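Local coordinates for putative polyketide cyclase SMa1630 (Sinorhizobium meliloti 1021, PDB 4U13), which is of unknown function but probably acts as a polyketide cyclase of the SnoaL-like, NTF2-type fold, at residues R50-V53 and A54-A58; D8-N11 and M12-A16. All coordinates share one frame; numbering follows the deposited sequence.

Contact 1: residues R50-V53 and A54-A58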
# COMPACT_ATOMS: atom_id res chain seq x y z
N ARG A 50 1.16 4.56 21.00
CA ARG A 50 2.29 3.90 21.68
C ARG A 50 2.38 2.49 21.20
O ARG A 50 3.44 1.99 20.88
CB ARG A 50 2.15 3.93 23.21
CG ARG A 50 2.41 5.33 23.80
CD ARG A 50 2.67 5.36 25.30
NE ARG A 50 1.72 4.58 26.09
CZ ARG A 50 1.88 4.27 27.37
NH1 ARG A 50 0.94 3.53 27.98
NH2 ARG A 50 2.96 4.69 28.05
N TRP A 51 1.21 1.87 21.10
CA TRP A 51 1.12 0.52 20.71
C TRP A 51 1.64 0.32 19.28
O TRP A 51 2.38 -0.66 19.03
CB TRP A 51 -0.32 0.11 20.80
CG TRP A 51 -0.64 -1.12 19.97
CD1 TRP A 51 -0.34 -2.42 20.27
CD2 TRP A 51 -1.33 -1.14 18.73
NE1 TRP A 51 -0.80 -3.26 19.27
CE2 TRP A 51 -1.42 -2.50 18.31
CE3 TRP A 51 -1.87 -0.14 17.91
CZ2 TRP A 51 -2.06 -2.88 17.12
CZ3 TRP A 51 -2.48 -0.52 16.69
CH2 TRP A 51 -2.57 -1.88 16.32
N TRP A 52 1.22 1.22 18.37
CA TRP A 52 1.58 1.15 16.96
C TRP A 52 3.09 1.35 16.75
O TRP A 52 3.76 0.62 15.99
CB TRP A 52 0.74 2.16 16.19
CG TRP A 52 0.99 2.21 14.73
CD1 TRP A 52 0.58 1.32 13.80
CD2 TRP A 52 1.66 3.24 14.01
NE1 TRP A 52 0.97 1.71 12.55
CE2 TRP A 52 1.64 2.89 12.65
CE3 TRP A 52 2.30 4.44 14.40
CZ2 TRP A 52 2.24 3.68 11.66
CZ3 TRP A 52 2.90 5.21 13.42
CH2 TRP A 52 2.84 4.84 12.06
N VAL A 53 3.65 2.33 17.46
CA VAL A 53 5.09 2.57 17.42
C VAL A 53 5.94 1.36 17.91
O VAL A 53 6.86 0.93 17.20
CB VAL A 53 5.43 3.84 18.21
CG1 VAL A 53 6.93 4.01 18.38
CG2 VAL A 53 4.87 5.09 17.48
N ALA A 54 5.61 0.80 19.09
CA ALA A 54 6.32 -0.38 19.60
C ALA A 54 6.25 -1.60 18.64
O ALA A 54 7.24 -2.31 18.47
CB ALA A 54 5.81 -0.77 20.99
N ALA A 55 5.10 -1.83 18.03
CA ALA A 55 4.96 -2.95 17.16
C ALA A 55 5.81 -2.79 15.92
O ALA A 55 6.35 -3.76 15.40
CB ALA A 55 3.49 -3.15 16.80
N LYS A 56 5.93 -1.57 15.42
CA LYS A 56 6.78 -1.30 14.27
C LYS A 56 8.23 -1.53 14.60
O LYS A 56 8.94 -2.14 13.80
CB LYS A 56 6.61 0.15 13.85
CG LYS A 56 5.25 0.45 13.25
CD LYS A 56 5.33 0.36 11.76
CE LYS A 56 3.98 0.63 11.10
NZ LYS A 56 4.01 -0.14 9.83
N LYS A 57 8.68 -1.05 15.75
CA LYS A 57 10.08 -1.29 16.19
C LYS A 57 10.35 -2.76 16.42
O LYS A 57 11.41 -3.25 16.07
CB LYS A 57 10.45 -0.59 17.52
CG LYS A 57 9.85 0.80 17.74
CD LYS A 57 10.59 1.92 17.03
CE LYS A 57 10.58 3.19 17.89
NZ LYS A 57 10.88 4.44 17.14
N ALA A 58 9.41 -3.44 17.10
CA ALA A 58 9.52 -4.85 17.43
C ALA A 58 9.66 -5.69 16.16
O ALA A 58 10.56 -6.53 16.11
CB ALA A 58 8.31 -5.33 18.21
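Helix 44-59 of the SnoaL-like, NTF2-type α+β fold supplies this contact, in which Trp52 and Lys56 pair across one turn while Val53 and Lys57 do the same on the neighbouring helical track. Four successive i to i+4 backbone bonds carry the turn, from Ala54 N to Arg50 O through Lys57 N to Val53 O, the first of them nearly straight at 175°. Lys56 crosses the Trp52 indole obliquely: CG stands over one face, but the close touch is made by CE, 3.5 Å from Trp52 NE1 and 3.6 Å from Trp52 CZ2. A bend at chi2 (-95°) brings the end of the lysine in toward this NE1-CE2-CZ2 side of the indole, and Lys56 CG also sits 3.1 Å from Trp52 O. The polar ends of both residues then converge on helix 8-19, where Asp17 accepts Trp52 NE1 through OD1 and Lys56 NZ through its backbone O; Lys56 also makes a cation-pi contact with Tyr61. The bond from NE1 probably fixes the rotation of the buried indole. Trp51 faces another way, with NE1 bonded to Asp37 of strand 33-37. On the more exposed side Val53 and Lys57 run side by side in the same direction. The lysine chain bends at chi2 and chi3, with CG 3.0 Å from Val53 O and CE 3.8 Å from Val53 CG1.

Contact 2: residues D8-N11 and M12-A16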
# COMPACT_ATOMS: atom_id res chain seq x y z
N ASP A 8 -13.89 3.64 3.33
CA ASP A 8 -12.76 4.56 3.20
C ASP A 8 -11.85 4.58 4.43
O ASP A 8 -10.64 4.66 4.32
CB ASP A 8 -13.24 5.98 2.95
CG ASP A 8 -13.72 6.17 1.54
OD1 ASP A 8 -13.30 5.38 0.68
OD2 ASP A 8 -14.51 7.11 1.30
N ILE A 9 -12.47 4.56 5.60
CA ILE A 9 -11.73 4.73 6.82
C ILE A 9 -10.81 3.52 7.15
O ILE A 9 -9.72 3.70 7.68
CB ILE A 9 -12.66 5.07 7.99
CG1 ILE A 9 -11.84 5.59 9.18
CG2 ILE A 9 -13.46 3.85 8.40
CD1 ILE A 9 -11.16 6.92 8.90
N VAL A 10 -11.25 2.31 6.84
CA VAL A 10 -10.45 1.12 7.03
C VAL A 10 -9.27 1.20 6.07
O VAL A 10 -8.11 0.88 6.39
CB VAL A 10 -11.27 -0.12 6.75
CG1 VAL A 10 -10.38 -1.35 6.67
CG2 VAL A 10 -12.32 -0.29 7.83
N ASN A 11 -9.54 1.63 4.87
CA ASN A 11 -8.47 1.81 3.90
C ASN A 11 -7.38 2.82 4.32
O ASN A 11 -6.18 2.66 4.01
CB ASN A 11 -9.09 2.27 2.63
CG ASN A 11 -8.39 1.73 1.46
OD1 ASN A 11 -8.81 0.69 0.93
ND2 ASN A 11 -7.31 2.40 1.03
N MSE A 12 -7.81 3.87 5.02
CA MSE A 12 -6.90 4.86 5.56
C MSE A 12 -6.01 4.27 6.64
O MSE A 12 -4.83 4.57 6.68
CB MSE A 12 -7.77 6.00 6.10
CG MSE A 12 -6.96 7.24 6.50
SE MSE A 12 -8.14 8.68 7.30
CE MSE A 12 -9.39 8.85 5.74
N TYR A 13 -6.58 3.43 7.51
CA TYR A 13 -5.81 2.69 8.47
C TYR A 13 -4.64 1.94 7.82
O TYR A 13 -3.48 2.16 8.18
CB TYR A 13 -6.69 1.73 9.28
CG TYR A 13 -5.85 0.94 10.23
CD1 TYR A 13 -5.53 1.45 11.47
CD2 TYR A 13 -5.26 -0.23 9.83
CE1 TYR A 13 -4.68 0.77 12.32
CE2 TYR A 13 -4.40 -0.93 10.65
CZ TYR A 13 -4.11 -0.42 11.89
OH TYR A 13 -3.25 -1.12 12.73
N PHE A 14 -4.91 1.12 6.82
CA PHE A 14 -3.86 0.29 6.22
C PHE A 14 -2.87 1.07 5.41
O PHE A 14 -1.70 0.69 5.35
CB PHE A 14 -4.47 -0.81 5.36
CG PHE A 14 -5.06 -1.92 6.17
CD1 PHE A 14 -4.25 -2.76 6.86
CD2 PHE A 14 -6.42 -2.06 6.30
CE1 PHE A 14 -4.78 -3.78 7.62
CE2 PHE A 14 -6.96 -3.06 7.03
CZ PHE A 14 -6.13 -3.91 7.74
N ASP A 15 -3.29 2.17 4.80
CA ASP A 15 -2.37 3.04 4.00
C ASP A 15 -1.35 3.73 4.91
O ASP A 15 -0.12 3.84 4.60
CB ASP A 15 -3.12 4.14 3.26
CG ASP A 15 -3.89 3.63 2.00
OD1 ASP A 15 -3.42 2.69 1.33
OD2 ASP A 15 -4.97 4.19 1.66
N ALA A 16 -1.88 4.13 6.04
CA ALA A 16 -1.08 4.80 7.05
C ALA A 16 -0.17 3.86 7.81
O ALA A 16 0.99 4.19 8.04
CB ALA A 16 -2.00 5.52 8.03
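Met12, a selenomethionine in the crystal, and Asn11 contribute most to this contact along helix 8-19, each reaching a residue one turn away. Met12 sends its chain back toward the start of the helix: CG stands opposite the backbone N (chi1 -171°), and the extended chi2 carries SE obliquely past the end of Ile9, 3.8 Å from Ile9 CD1. The bend at chi3 sets CE, which also comes near that methyl, while Met12 CB rests 3.4 Å from Ile9 O. On a more exposed side, Asn11 ND2 reaches forward to Asp15 OD2 at 3.0 Å. The N-H...O angle of only 130° makes this a weak bond; the amide and carboxylate planes stand 66° apart. Val10 supplies the third pairing, its CG1 lying 3.8 Å from Phe14 CE2 as the two side chains run alongside each other in the same direction. Tyr13 CD2 lies 3.9 Å above the Phe14 ring plane, over its centre, and so covers one face. An alanine in place of Phe14 is likely to leave Val10 CG1 without its aromatic neighbour and the Tyr13 ring without the face it covers, opening a gap there. Beneath these pairings, backbone bonds from Met12 N to Asp8 O through Asp15 N to Asn11 O keep the helix regular. The apolar side packs on strand 90-99, with Ile9 on Ile98, Val10 on Phe96, the Tyr13 ring edge-to-face with Phe96 and Phe14 on Tyr94, while Leu25 and Ala24 of helix 22-26 meet Tyr13 and Ala16.

In the fold
From the N terminus the chain first forms contact 2, in helix 8-19, and only later contact 1, in helix 44-59; the two follow in series, neither nested nor crossed. Each is a local pairing within one helix and closes no loop. Between them come helix 22-26 and strands 29-30, 33-37 and 40-43, the last two at one side of the mixed sheet. The centres of contacts 1 and 2 lie about 18 Å apart, yet the helices touch: Trp51 CH2 packs 3.7 Å from Tyr13 OH, and Trp52 CZ2 lies 3.9 Å from Ala16 O. Helix 22-26 bridges them, its Leu25 meeting both Tyr13 and Trp52, while residues 8-16 rest against strand 90-99.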